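Local atomic coordinates of fructuronate-tagaturonate epimerase UxaE from Cohnella laeviribosi in complex with 1 glycerol (Cohnella laeviribosi, PDB entry 6IL9), a protein that catalyses the epimerisation of fructuronate and tagaturonate (EC 5.1.2.7), probably with the help of a zinc ion held in a TIM barrel. Residues Asn371-Val376 and Asp433-Leu438; Leu386-His391 and Val420-Leu425; His391-Glu396 and Gly443-Ala448; Asn413-Ala418 and Leu425-Asn430. All blocks are in the same frame, centred on the assembly; numbering follows the deposited sequence.

All four contacts lie in the part of the chain after the last barrel strand, 363-367, made of helices 369-382, 384-402, 432-440 and 442-446 and the irregular connection between the second and third. Contact 1 is the innermost, its centre about 16 Å from that of the chain, and the side chain of L373 is about 10 Å from a bound glycerol. Contacts 2 and 3 both use helix 384-402 and share H391, while contacts 2 and 4 share L425 and have centres only about 8 Å apart. Contact 4 joins contact 1 through R435 NH1 and M429 O, 2.9 Å apart, and contact 2 through R388 NH1 and L417 O, 3.0 Å apart. Y387 packs against V376 and L438 of contact 1.

Contact 1 of 4, residues Asn371-Val376 and Asp433-Leu438; sequences NWLEAV and DARQLL
L373 lays its CD1 methyl over the centre of one face of the R435 guanidinium, 3.5 Å from NH2, while its other methyl, CD2, meets CB of L438 at 3.7 Å. The contact joins two helices of the TIM-barrel protein: helix 369-382, which follows the last barrel strand 363-367, and the later helix 432-440. The axes of 371-376 and 433-438 approach to 10.4 Å, at 105° to each other, and L373, V376, R435 and L438 supply most of the packing where they pass. One turn on from L373, V376 brings CG1 against CG of L438 at 4.1 Å, and its CG2 rests on a face of the W372 indole toward the rim. The R435 chain bends at chi3 (68°), which turns the guanidinium back over L373. Its polar rim is well supplied: NH2 forms a salt bridge with D347 and NE and NH1 bond to the carbonyls of G312 and M429, a set of partners that should hold the group's orientation. A water accepts from R435 NH2 at 3.0 Å and donates to E374 OE2 at 2.7 Å, linking the two charged side chains, and E374 also pairs with R377. The one direct hydrogen bond between the segments runs from W372 NE1 to the carbonyl O of L438, 2.8 Å long and close to straight at 163°; the oxygen lies in the plane of the indole, whereas the indole nitrogen stands well above the carbonyl plane.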
loop_
_atom_site.group_PDB
_atom_site.type_symbol
_atom_site.label_atom_id
_atom_site.label_comp_id
_atom_site.label_asym_id
_atom_site.label_seq_id
_atom_site.Cartn_x
_atom_site.Cartn_y
_atom_site.Cartn_z
ATOM N N ASN A 371 0.050 5.907 7.729
ATOM C CA ASN A 371 -1.329 6.018 8.180
ATOM C C ASN A 371 -1.499 5.451 9.585
ATOM O O ASN A 371 -2.332 5.943 10.364
ATOM C CB ASN A 371 -2.224 5.323 7.150
ATOM C CG ASN A 371 -2.036 5.904 5.759
ATOM O OD1 ASN A 371 -2.201 7.109 5.564
ATOM N ND2 ASN A 371 -1.664 5.068 4.798
ATOM N N TRP A 372 -0.694 4.438 9.924
ATOM C CA TRP A 372 -0.602 3.958 11.296
ATOM C C TRP A 372 0.069 4.999 12.191
ATOM O O TRP A 372 -0.363 5.224 13.326
ATOM C CB TRP A 372 0.151 2.618 11.297
ATOM C CG TRP A 372 1.082 2.340 12.442
ATOM C CD1 TRP A 372 2.453 2.437 12.437
ATOM C CD2 TRP A 372 0.721 1.857 13.740
ATOM N NE1 TRP A 372 2.960 2.073 13.662
ATOM C CE2 TRP A 372 1.918 1.699 14.476
ATOM C CE3 TRP A 372 -0.495 1.536 14.350
ATOM C CZ2 TRP A 372 1.929 1.247 15.803
ATOM C CZ3 TRP A 372 -0.482 1.078 15.662
ATOM C CH2 TRP A 372 0.723 0.949 16.375
ATOM N N LEU A 373 1.108 5.674 11.691
ATOM C CA LEU A 373 1.754 6.673 12.536
ATOM C C LEU A 373 0.831 7.855 12.820
ATOM O O LEU A 373 0.938 8.475 13.883
ATOM C CB LEU A 373 3.061 7.161 11.899
ATOM C CG LEU A 373 4.234 6.183 11.897
ATOM C CD1 LEU A 373 5.475 6.846 11.286
ATOM C CD2 LEU A 373 4.562 5.654 13.302
ATOM N N GLU A 374 -0.082 8.189 11.900
ATOM C CA GLU A 374 -1.048 9.239 12.219
ATOM C C GLU A 374 -2.010 8.804 13.314
ATOM O O GLU A 374 -2.460 9.638 14.105
ATOM C CB GLU A 374 -1.834 9.649 10.981
ATOM C CG GLU A 374 -1.013 10.454 9.983
ATOM C CD GLU A 374 -0.385 11.702 10.579
ATOM O OE1 GLU A 374 -1.033 12.392 11.407
ATOM O OE2 GLU A 374 0.773 12.004 10.203
ATOM N N ALA A 375 -2.334 7.513 13.375
ATOM C CA ALA A 375 -3.153 7.017 14.480
ATOM C C ALA A 375 -2.382 7.088 15.793
ATOM O O ALA A 375 -2.933 7.491 16.832
ATOM C CB ALA A 375 -3.612 5.584 14.189
ATOM N N VAL A 376 -1.099 6.720 15.759
ATOM C CA VAL A 376 -0.254 6.847 16.944
ATOM C C VAL A 376 -0.184 8.301 17.394
ATOM O O VAL A 376 -0.242 8.599 18.596
ATOM C CB VAL A 376 1.149 6.274 16.665
ATOM C CG1 VAL A 376 2.098 6.606 17.832
ATOM C CG2 VAL A 376 1.085 4.768 16.455
ATOM N N ASP A 433 13.775 9.473 14.223
ATOM C CA ASP A 433 14.084 8.212 14.878
ATOM C C ASP A 433 12.875 7.668 15.621
ATOM O O ASP A 433 12.561 6.482 15.497
ATOM C CB ASP A 433 15.297 8.384 15.793
ATOM C CG ASP A 433 16.542 8.748 15.000
ATOM O OD1 ASP A 433 17.058 7.889 14.251
ATOM O OD2 ASP A 433 16.970 9.912 15.068
ATOM N N ALA A 434 12.163 8.519 16.366
ATOM C CA ALA A 434 10.942 8.059 17.031
ATOM C C ALA A 434 9.897 7.586 16.017
ATOM O O ALA A 434 9.188 6.603 16.262
ATOM C CB ALA A 434 10.365 9.165 17.918
ATOM N N ARG A 435 9.769 8.280 14.880
ATOM C CA ARG A 435 8.850 7.802 13.846
ATOM C C ARG A 435 9.208 6.386 13.405
ATOM O O ARG A 435 8.332 5.521 13.284
ATOM C CB ARG A 435 8.838 8.751 12.645
ATOM C CG ARG A 435 7.969 9.986 12.860
ATOM C CD ARG A 435 7.947 10.872 11.623
ATOM N NE ARG A 435 7.253 10.258 10.487
ATOM C CZ ARG A 435 5.933 10.236 10.335
ATOM N NH1 ARG A 435 5.154 10.793 11.255
ATOM N NH2 ARG A 435 5.388 9.653 9.261
ATOM N N GLN A 436 10.497 6.121 13.166
ATOM C CA GLN A 436 10.872 4.776 12.735
ATOM C C GLN A 436 10.624 3.751 13.835
ATOM O O GLN A 436 10.214 2.618 13.554
ATOM C CB GLN A 436 12.334 4.750 12.306
ATOM C CG GLN A 436 12.576 5.570 11.048
ATOM C CD GLN A 436 13.874 5.196 10.381
ATOM O OE1 GLN A 436 14.916 5.117 11.035
ATOM N NE2 GLN A 436 13.827 4.956 9.080
ATOM N N LEU A 437 10.862 4.146 15.088
ATOM C CA LEU A 437 10.639 3.258 16.223
ATOM C C LEU A 437 9.200 2.771 16.248
ATOM O O LEU A 437 8.942 1.572 16.395
ATOM C CB LEU A 437 10.974 3.999 17.515
ATOM C CG LEU A 437 10.548 3.350 18.830
ATOM C CD1 LEU A 437 11.402 2.112 19.079
ATOM C CD2 LEU A 437 10.664 4.351 19.981
ATOM N N LEU A 438 8.249 3.697 16.101
ATOM C CA LEU A 438 6.834 3.329 16.141
ATOM C C LEU A 438 6.359 2.727 14.821
ATOM O O LEU A 438 5.454 1.884 14.824
ATOM C CB LEU A 438 5.985 4.556 16.509
ATOM C CG LEU A 438 5.741 4.843 18.005
ATOM C CD1 LEU A 438 4.894 3.761 18.637
ATOM C CD2 LEU A 438 7.053 5.009 18.798
HETATM O O HOH W 1 2.471 10.007 9.789
#

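Contact 2 of 4, residues Leu386-His391 and Val420-Leu425; sequences LYRRMH and VSDEEL
V420 meets R388 through its carbonyl: R388 NH2 donates to V420 O at 2.9 Å in a nearly straight bond of 165°, and NH1 adds a weak one at 3.4 Å. The oxygen lies in the guanidinium plane, but the donor is tilted out of the carbonyl plane. S421 follows, its backbone carbon beside R388 NH2; its own N bonds to E424 OE1, tying the turn together within the segment. D422 then offers a single carboxylate oxygen to two nitrogens of the arginine, OD1 lying 2.7 Å from R388 NH2 and 3.0 Å from NE. This side-on salt bridge is centred on one atom, with the carboxylate and guanidinium planes 40° apart. Farther on, L425 places CD1 over one face of the guanidinium, toward its rim and 3.8 Å from R388 NE, and CD2 against CD2 of the Y387 ring at 4.0 Å. R388 reaches this far because its chain is extended from CG to NE. The Y387 OH is hydrogen-bonded to H391 ND1 one turn later at 2.9 Å, an internal tie that should limit the ring's freedom. Since R388 NH1 also bonds to L417 O, one arginine of helix 384-402 binds two backbone carbonyls and a carboxylate of the irregular connection between helices 384-402 and 432-440, in the part of this TIM-barrel protein that follows the last barrel strand.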
loop_
_atom_site.group_PDB
_atom_site.type_symbol
_atom_site.label_atom_id
_atom_site.label_comp_id
_atom_site.label_asym_id
_atom_site.label_seq_id
_atom_site.Cartn_x
_atom_site.Cartn_y
_atom_site.Cartn_z
ATOM N N LEU A 386 -1.475 6.001 27.356
ATOM C CA LEU A 386 -1.349 4.870 26.442
ATOM C C LEU A 386 -0.141 5.042 25.533
ATOM O O LEU A 386 0.600 4.083 25.294
ATOM C CB LEU A 386 -2.628 4.707 25.609
ATOM C CG LEU A 386 -2.608 3.592 24.559
ATOM C CD1 LEU A 386 -2.358 2.232 25.204
ATOM C CD2 LEU A 386 -3.911 3.572 23.744
ATOM N N TYR A 387 0.079 6.259 25.029
ATOM C CA TYR A 387 1.244 6.489 24.179
ATOM C C TYR A 387 2.535 6.107 24.906
ATOM O O TYR A 387 3.399 5.417 24.344
ATOM C CB TYR A 387 1.317 7.946 23.696
ATOM C CG TYR A 387 2.561 8.089 22.856
ATOM C CD1 TYR A 387 2.542 7.751 21.504
ATOM C CD2 TYR A 387 3.779 8.452 23.430
ATOM C CE1 TYR A 387 3.693 7.810 20.739
ATOM C CE2 TYR A 387 4.940 8.499 22.673
ATOM C CZ TYR A 387 4.886 8.181 21.326
ATOM O OH TYR A 387 6.044 8.231 20.589
ATOM N N ARG A 388 2.694 6.564 26.150
ATOM C CA ARG A 388 3.916 6.259 26.903
ATOM C C ARG A 388 4.129 4.758 27.029
ATOM O O ARG A 388 5.249 4.261 26.847
ATOM C CB ARG A 388 3.868 6.890 28.295
ATOM C CG ARG A 388 3.867 8.395 28.311
ATOM C CD ARG A 388 3.922 8.946 29.755
ATOM N NE ARG A 388 3.861 10.401 29.731
ATOM C CZ ARG A 388 4.921 11.197 29.616
ATOM N NH1 ARG A 388 6.148 10.687 29.542
ATOM N NH2 ARG A 388 4.747 12.502 29.567
ATOM N N ARG A 389 3.067 4.014 27.342
ATOM C CA ARG A 389 3.204 2.568 27.458
ATOM C C ARG A 389 3.594 1.935 26.127
ATOM O O ARG A 389 4.432 1.023 26.089
ATOM C CB ARG A 389 1.904 1.971 27.992
ATOM C CG ARG A 389 1.634 2.352 29.449
ATOM C CD ARG A 389 0.305 1.807 29.916
ATOM N NE ARG A 389 0.200 0.388 29.611
ATOM C CZ ARG A 389 -0.798 -0.164 28.929
ATOM N NH1 ARG A 389 -1.797 0.589 28.482
ATOM N NH2 ARG A 389 -0.795 -1.469 28.702
ATOM N N MET A 390 2.989 2.396 25.025
ATOM C CA MET A 390 3.312 1.847 23.705
ATOM C C MET A 390 4.736 2.208 23.285
ATOM O O MET A 390 5.461 1.370 22.738
ATOM C CB MET A 390 2.299 2.347 22.663
ATOM C CG MET A 390 0.860 1.855 22.890
ATOM S SD MET A 390 -0.387 2.399 21.657
ATOM C CE MET A 390 0.171 1.527 20.190
ATOM N N HIS A 391 5.146 3.455 23.526
ATOM C CA HIS A 391 6.483 3.903 23.143
ATOM C C HIS A 391 7.547 3.123 23.908
ATOM O O HIS A 391 8.523 2.634 23.323
ATOM C CB HIS A 391 6.573 5.416 23.390
ATOM C CG HIS A 391 7.914 6.041 23.120
ATOM N ND1 HIS A 391 8.070 7.095 22.241
ATOM C CD2 HIS A 391 9.138 5.821 23.663
ATOM C CE1 HIS A 391 9.333 7.482 22.237
ATOM N NE2 HIS A 391 10.005 6.722 23.086
ATOM N N VAL A 420 10.033 14.137 28.803
ATOM C CA VAL A 420 9.081 14.822 27.940
ATOM C C VAL A 420 7.729 14.851 28.640
ATOM O O VAL A 420 7.322 13.866 29.260
ATOM C CB VAL A 420 8.985 14.151 26.551
ATOM C CG1 VAL A 420 10.357 14.104 25.908
ATOM C CG2 VAL A 420 8.461 12.753 26.675
ATOM N N SER A 421 7.053 15.993 28.562
ATOM C CA SER A 421 5.750 16.143 29.194
ATOM C C SER A 421 4.665 15.549 28.306
ATOM O O SER A 421 4.878 15.275 27.125
ATOM C CB SER A 421 5.443 17.611 29.467
ATOM O OG SER A 421 5.219 18.310 28.253
ATOM N N ASP A 422 3.479 15.358 28.887
ATOM C CA ASP A 422 2.360 14.865 28.091
ATOM C C ASP A 422 2.102 15.768 26.892
ATOM O O ASP A 422 1.852 15.285 25.778
ATOM C CB ASP A 422 1.104 14.757 28.957
ATOM C CG ASP A 422 1.117 13.540 29.865
ATOM O OD1 ASP A 422 2.094 12.762 29.828
ATOM O OD2 ASP A 422 0.129 13.352 30.621
ATOM N N GLU A 423 2.175 17.084 27.097
ATOM C CA GLU A 423 1.910 18.021 26.012
ATOM C C GLU A 423 2.929 17.883 24.892
ATOM O O GLU A 423 2.633 18.228 23.743
ATOM C CB GLU A 423 1.906 19.454 26.543
ATOM C CG GLU A 423 1.091 19.644 27.814
ATOM C CD GLU A 423 1.935 19.532 29.076
ATOM O OE1 GLU A 423 2.619 20.524 29.426
ATOM O OE2 GLU A 423 1.911 18.454 29.714
ATOM N N GLU A 424 4.125 17.393 25.206
ATOM C CA GLU A 424 5.203 17.260 24.234
ATOM C C GLU A 424 5.240 15.902 23.543
ATOM O O GLU A 424 5.958 15.758 22.548
ATOM C CB GLU A 424 6.564 17.475 24.901
ATOM C CG GLU A 424 6.847 18.877 25.382
ATOM C CD GLU A 424 8.118 18.932 26.226
ATOM O OE1 GLU A 424 8.378 17.962 26.967
ATOM O OE2 GLU A 424 8.858 19.935 26.149
ATOM N N LEU A 425 4.532 14.899 24.058
ATOM C CA LEU A 425 4.571 13.576 23.439
ATOM C C LEU A 425 4.285 13.588 21.942
ATOM O O LEU A 425 4.957 12.834 21.215
ATOM C CB LEU A 425 3.600 12.633 24.165
ATOM C CG LEU A 425 4.005 12.237 25.592
ATOM C CD1 LEU A 425 2.910 11.401 26.198
ATOM C CD2 LEU A 425 5.322 11.455 25.636
#

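Contact 3 of 4, residues His391-Glu396 and Gly443-Ala448; sequences HQYALE and GLLLQA
A helix-helix junction beyond the last strand of the TIM barrel brings the long helix 384-402 against the short helix 442-446 and the turn at its end. Y393 carries most of it. Trans about its first torsion (chi1 -167°), it sends its ring across to the second segment, where it runs along three residues. The root of the ring meets L445, whose CD2 methyl is 3.8 Å from Y393 CD1; the two side chains lie alongside each other, pointing opposite ways. The same methyl lies 4.3 Å from the backbone N of A394, so L445 packs on both the tyrosine and the helix backbone. Halfway out, Y393 CE1 comes to 3.7 Å from the carbonyl O of L444. The outer end reaches A448, with CB 3.6 Å from Y393 OH and almost as close to CZ. Polar linkage across the contact is made by water: one molecule lies in the plane of the Y393 ring, 2.6 Å from OH, and donates to L444 O at 2.9 Å, giving the hydroxyl and that carbonyl a shared partner. F457 meets the Y393 ring edge-to-face and H397 meets it at an incline, while the backbone of A448 is hydrogen-bonded to L456. L445 also touches M390 and L438. The contact is a helix-helix packing interface in the region following the last TIM-barrel strand, with Y393 laid along L445 and A448 and one water joining its phenol to a backbone carbonyl.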
loop_
_atom_site.group_PDB
_atom_site.type_symbol
_atom_site.label_atom_id
_atom_site.label_comp_id
_atom_site.label_asym_id
_atom_site.label_seq_id
_atom_site.Cartn_x
_atom_site.Cartn_y
_atom_site.Cartn_z
ATOM N N HIS A 391 5.146 3.455 23.526
ATOM C CA HIS A 391 6.483 3.903 23.143
ATOM C C HIS A 391 7.547 3.123 23.908
ATOM O O HIS A 391 8.523 2.634 23.323
ATOM C CB HIS A 391 6.573 5.416 23.390
ATOM C CG HIS A 391 7.914 6.041 23.120
ATOM N ND1 HIS A 391 8.070 7.095 22.241
ATOM C CD2 HIS A 391 9.138 5.821 23.663
ATOM C CE1 HIS A 391 9.333 7.482 22.237
ATOM N NE2 HIS A 391 10.005 6.722 23.086
ATOM N N GLN A 392 7.341 2.944 25.216
ATOM C CA GLN A 392 8.312 2.207 26.023
ATOM C C GLN A 392 8.403 0.749 25.585
ATOM O O GLN A 392 9.499 0.178 25.522
ATOM C CB GLN A 392 7.941 2.308 27.505
ATOM C CG GLN A 392 9.055 1.858 28.445
ATOM C CD GLN A 392 10.356 2.617 28.231
ATOM O OE1 GLN A 392 10.384 3.854 28.233
ATOM N NE2 GLN A 392 11.450 1.877 28.053
ATOM N N TYR A 393 7.259 0.136 25.263
ATOM C CA TYR A 393 7.251 -1.237 24.775
ATOM C C TYR A 393 7.996 -1.349 23.454
ATOM O O TYR A 393 8.778 -2.286 23.249
ATOM C CB TYR A 393 5.807 -1.716 24.623
ATOM C CG TYR A 393 5.611 -3.203 24.419
ATOM C CD1 TYR A 393 5.575 -3.752 23.143
ATOM C CD2 TYR A 393 5.395 -4.048 25.499
ATOM C CE1 TYR A 393 5.376 -5.100 22.945
ATOM C CE2 TYR A 393 5.189 -5.399 25.310
ATOM C CZ TYR A 393 5.180 -5.922 24.042
ATOM O OH TYR A 393 4.969 -7.270 23.855
ATOM N N ALA A 394 7.766 -0.394 22.549
ATOM C CA ALA A 394 8.496 -0.375 21.287
ATOM C C ALA A 394 10.001 -0.311 21.522
ATOM O O ALA A 394 10.766 -1.016 20.858
ATOM C CB ALA A 394 8.026 0.808 20.443
ATOM N N LEU A 395 10.444 0.542 22.453
ATOM C CA LEU A 395 11.864 0.606 22.792
ATOM C C LEU A 395 12.369 -0.744 23.260
ATOM O O LEU A 395 13.456 -1.181 22.869
ATOM C CB LEU A 395 12.100 1.644 23.885
ATOM C CG LEU A 395 12.140 3.121 23.507
ATOM C CD1 LEU A 395 12.128 3.983 24.771
ATOM C CD2 LEU A 395 13.365 3.423 22.657
ATOM N N GLU A 396 11.584 -1.423 24.094
ATOM C CA GLU A 396 12.030 -2.677 24.681
ATOM C C GLU A 396 12.109 -3.806 23.666
ATOM O O GLU A 396 12.863 -4.763 23.882
ATOM C CB GLU A 396 11.095 -3.060 25.829
ATOM C CG GLU A 396 11.290 -2.197 27.061
ATOM C CD GLU A 396 10.188 -2.380 28.093
ATOM O OE1 GLU A 396 9.292 -3.232 27.883
ATOM O OE2 GLU A 396 10.220 -1.654 29.110
ATOM N N GLY A 443 3.323 -4.355 14.452
ATOM C CA GLY A 443 2.860 -5.720 14.665
ATOM C C GLY A 443 3.076 -6.172 16.098
ATOM O O GLY A 443 2.174 -6.731 16.730
ATOM N N LEU A 444 4.271 -5.906 16.636
ATOM C CA LEU A 444 4.561 -6.231 18.033
ATOM C C LEU A 444 3.611 -5.523 18.989
ATOM O O LEU A 444 3.248 -6.073 20.033
ATOM C CB LEU A 444 5.993 -5.832 18.380
ATOM C CG LEU A 444 7.140 -6.520 17.674
ATOM C CD1 LEU A 444 8.389 -5.698 17.922
ATOM C CD2 LEU A 444 7.283 -7.935 18.209
ATOM N N LEU A 445 3.264 -4.270 18.693
ATOM C CA LEU A 445 2.381 -3.517 19.578
ATOM C C LEU A 445 0.947 -4.019 19.479
ATOM O O LEU A 445 0.271 -4.213 20.500
ATOM C CB LEU A 445 2.442 -2.028 19.231
ATOM C CG LEU A 445 3.730 -1.309 19.631
ATOM C CD1 LEU A 445 3.878 0.017 18.877
ATOM C CD2 LEU A 445 3.748 -1.054 21.134
ATOM N N LEU A 446 0.467 -4.220 18.251
ATOM C CA LEU A 446 -0.921 -4.625 18.029
ATOM C C LEU A 446 -1.193 -6.011 18.593
ATOM O O LEU A 446 -2.290 -6.278 19.101
ATOM C CB LEU A 446 -1.229 -4.600 16.530
ATOM C CG LEU A 446 -2.129 -3.545 15.881
ATOM C CD1 LEU A 446 -2.614 -2.456 16.836
ATOM C CD2 LEU A 446 -1.449 -2.955 14.631
ATOM N N GLN A 447 -0.221 -6.913 18.500
ATOM C CA GLN A 447 -0.433 -8.281 18.954
ATOM C C GLN A 447 0.015 -8.509 20.395
ATOM O O GLN A 447 -0.135 -9.624 20.901
ATOM C CB GLN A 447 0.277 -9.262 18.012
ATOM C CG GLN A 447 -0.117 -9.078 16.551
ATOM C CD GLN A 447 -1.155 -10.081 16.063
ATOM O OE1 GLN A 447 -2.334 -10.015 16.432
ATOM N NE2 GLN A 447 -0.722 -11.009 15.211
ATOM N N ALA A 448 0.523 -7.481 21.074
ATOM C CA ALA A 448 1.012 -7.643 22.439
ATOM C C ALA A 448 -0.116 -8.038 23.385
ATOM O O ALA A 448 -1.237 -7.539 23.285
ATOM C CB ALA A 448 1.659 -6.350 22.928
HETATM O O HOH W 2 4.747 -8.126 21.441
#

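Contact 4 of 4, residues Asn413-Ala418 and Leu425-Asn430; sequences NIRPLA and LPSYMN
The Y428 ring slots between I414, R415 and L417, each meeting a different part of it. I414 stands at about a right angle to the tyrosine and brings CG2 to 3.7 Å from CE1; L417 crosses at a slant, its CD2 methyl 3.7 Å from CE2. At the far end, Y428 OH donates to R415 O over 2.8 Å. This oxygen is near the ring plane, yet the hydroxyl sits well above the carbonyl plane, 50° out of it. R415 bends at chi3 (-65°) toward S427, which leaves its guanidinium over one face of the Y428 ring but far from it, so that any cation-pi attraction is at most weak. Both segments belong to the irregular connection between helices 384-402 and 432-440 of this TIM-barrel protein, where the turns of 425-430 fold back on the extended 414-416. Within it, R415 NH2 donates to S427 OG at 2.9 Å, the oxygen near the guanidinium plane, and also forms a salt bridge with E431; S427 OG is bonded in addition to E424 O. A water accepts from R415 NH1 at 2.7 Å and gives a weak bond to S427 OG. Nearer helix 384-402, L417 CD2 touches CD2 of L425 at 3.8 Å, and H391 meets the Y428 ring with the planes inclined at about 45°.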
loop_
_atom_site.group_PDB
_atom_site.type_symbol
_atom_site.label_atom_id
_atom_site.label_comp_id
_atom_site.label_asym_id
_atom_site.label_seq_id
_atom_site.Cartn_x
_atom_site.Cartn_y
_atom_site.Cartn_z
ATOM N N ASN A 413 19.015 9.290 19.640
ATOM C CA ASN A 413 18.414 10.586 19.323
ATOM C C ASN A 413 17.060 10.789 19.990
ATOM O O ASN A 413 16.537 11.909 19.973
ATOM C CB ASN A 413 18.227 10.742 17.807
ATOM C CG ASN A 413 19.517 11.030 17.081
ATOM O OD1 ASN A 413 20.482 11.510 17.677
ATOM N ND2 ASN A 413 19.532 10.766 15.772
ATOM N N ILE A 414 16.474 9.745 20.557
ATOM C CA ILE A 414 15.110 9.814 21.076
ATOM C C ILE A 414 15.153 10.216 22.551
ATOM O O ILE A 414 15.772 9.527 23.367
ATOM C CB ILE A 414 14.388 8.473 20.891
ATOM C CG1 ILE A 414 14.487 8.010 19.426
ATOM C CG2 ILE A 414 12.916 8.592 21.308
ATOM C CD1 ILE A 414 13.895 6.613 19.172
ATOM N N ARG A 415 14.492 11.321 22.893
ATOM C CA ARG A 415 14.458 11.764 24.283
ATOM C C ARG A 415 13.810 10.694 25.159
ATOM O O ARG A 415 12.811 10.078 24.753
ATOM C CB ARG A 415 13.678 13.078 24.425
ATOM C CG ARG A 415 14.389 14.333 23.943
ATOM C CD ARG A 415 13.400 15.501 23.799
ATOM N NE ARG A 415 12.419 15.217 22.756
ATOM C CZ ARG A 415 11.270 15.861 22.570
ATOM N NH1 ARG A 415 10.919 16.877 23.354
ATOM N NH2 ARG A 415 10.473 15.486 21.577
ATOM N N PRO A 416 14.345 10.439 26.355
ATOM C CA PRO A 416 13.675 9.513 27.274
ATOM C C PRO A 416 12.293 10.029 27.631
ATOM O O PRO A 416 12.083 11.237 27.772
ATOM C CB PRO A 416 14.599 9.489 28.499
ATOM C CG PRO A 416 15.943 9.965 27.971
ATOM C CD PRO A 416 15.630 10.937 26.884
ATOM N N LEU A 417 11.349 9.092 27.765
ATOM C CA LEU A 417 9.965 9.457 28.058
ATOM C C LEU A 417 9.872 10.277 29.340
ATOM O O LEU A 417 9.074 11.218 29.430
ATOM C CB LEU A 417 9.109 8.191 28.160
ATOM C CG LEU A 417 8.622 7.537 26.863
ATOM C CD1 LEU A 417 7.937 6.201 27.149
ATOM C CD2 LEU A 417 7.681 8.474 26.105
ATOM N N ALA A 418 10.711 9.959 30.327
ATOM C CA ALA A 418 10.722 10.703 31.583
ATOM C C ALA A 418 11.158 12.153 31.418
ATOM O O ALA A 418 10.967 12.946 32.348
ATOM C CB ALA A 418 11.628 9.992 32.590
ATOM N N LEU A 425 4.532 14.899 24.058
ATOM C CA LEU A 425 4.571 13.576 23.439
ATOM C C LEU A 425 4.285 13.588 21.942
ATOM O O LEU A 425 4.957 12.834 21.215
ATOM C CB LEU A 425 3.600 12.633 24.165
ATOM C CG LEU A 425 4.005 12.237 25.592
ATOM C CD1 LEU A 425 2.910 11.401 26.198
ATOM C CD2 LEU A 425 5.322 11.455 25.636
ATOM N N PRO A 426 3.354 14.392 21.413
ATOM C CA PRO A 426 3.118 14.368 19.959
ATOM C C PRO A 426 4.324 14.774 19.131
ATOM O O PRO A 426 4.399 14.389 17.955
ATOM C CB PRO A 426 1.961 15.359 19.775
ATOM C CG PRO A 426 1.218 15.297 21.073
ATOM C CD PRO A 426 2.301 15.163 22.111
ATOM N N SER A 427 5.269 15.524 19.709
ATOM C CA SER A 427 6.453 15.945 18.965
ATOM C C SER A 427 7.296 14.756 18.516
ATOM O O SER A 427 8.027 14.862 17.522
ATOM C CB SER A 427 7.288 16.915 19.808
ATOM O OG SER A 427 7.789 16.307 20.990
ATOM N N TYR A 428 7.214 13.620 19.220
ATOM C CA TYR A 428 7.928 12.427 18.766
ATOM C C TYR A 428 7.563 12.066 17.330
ATOM O O TYR A 428 8.416 11.600 16.563
ATOM C CB TYR A 428 7.603 11.236 19.660
ATOM C CG TYR A 428 8.305 11.184 20.992
ATOM C CD1 TYR A 428 9.698 11.192 21.080
ATOM C CD2 TYR A 428 7.568 11.071 22.167
ATOM C CE1 TYR A 428 10.334 11.108 22.318
ATOM C CE2 TYR A 428 8.195 10.991 23.404
ATOM C CZ TYR A 428 9.568 11.007 23.471
ATOM O OH TYR A 428 10.165 10.912 24.711
ATOM N N MET A 429 6.289 12.222 16.962
ATOM C CA MET A 429 5.851 11.793 15.637
ATOM C C MET A 429 6.247 12.778 14.546
ATOM O O MET A 429 5.874 12.589 13.379
ATOM C CB MET A 429 4.338 11.537 15.636
ATOM C CG MET A 429 3.943 10.240 16.382
ATOM S SD MET A 429 4.716 8.678 15.833
ATOM C CE MET A 429 6.154 8.613 16.925
ATOM N N ASN A 430 7.028 13.799 14.895
ATOM C CA ASN A 430 7.682 14.664 13.926
ATOM C C ASN A 430 9.170 14.378 13.781
ATOM O O ASN A 430 9.832 15.060 13.003
ATOM C CB ASN A 430 7.508 16.137 14.309
ATOM C CG ASN A 430 6.069 16.582 14.254
ATOM O OD1 ASN A 430 5.299 16.109 13.416
ATOM N ND2 ASN A 430 5.690 17.475 15.160
HETATM O O HOH W 3 9.228 18.909 22.600
#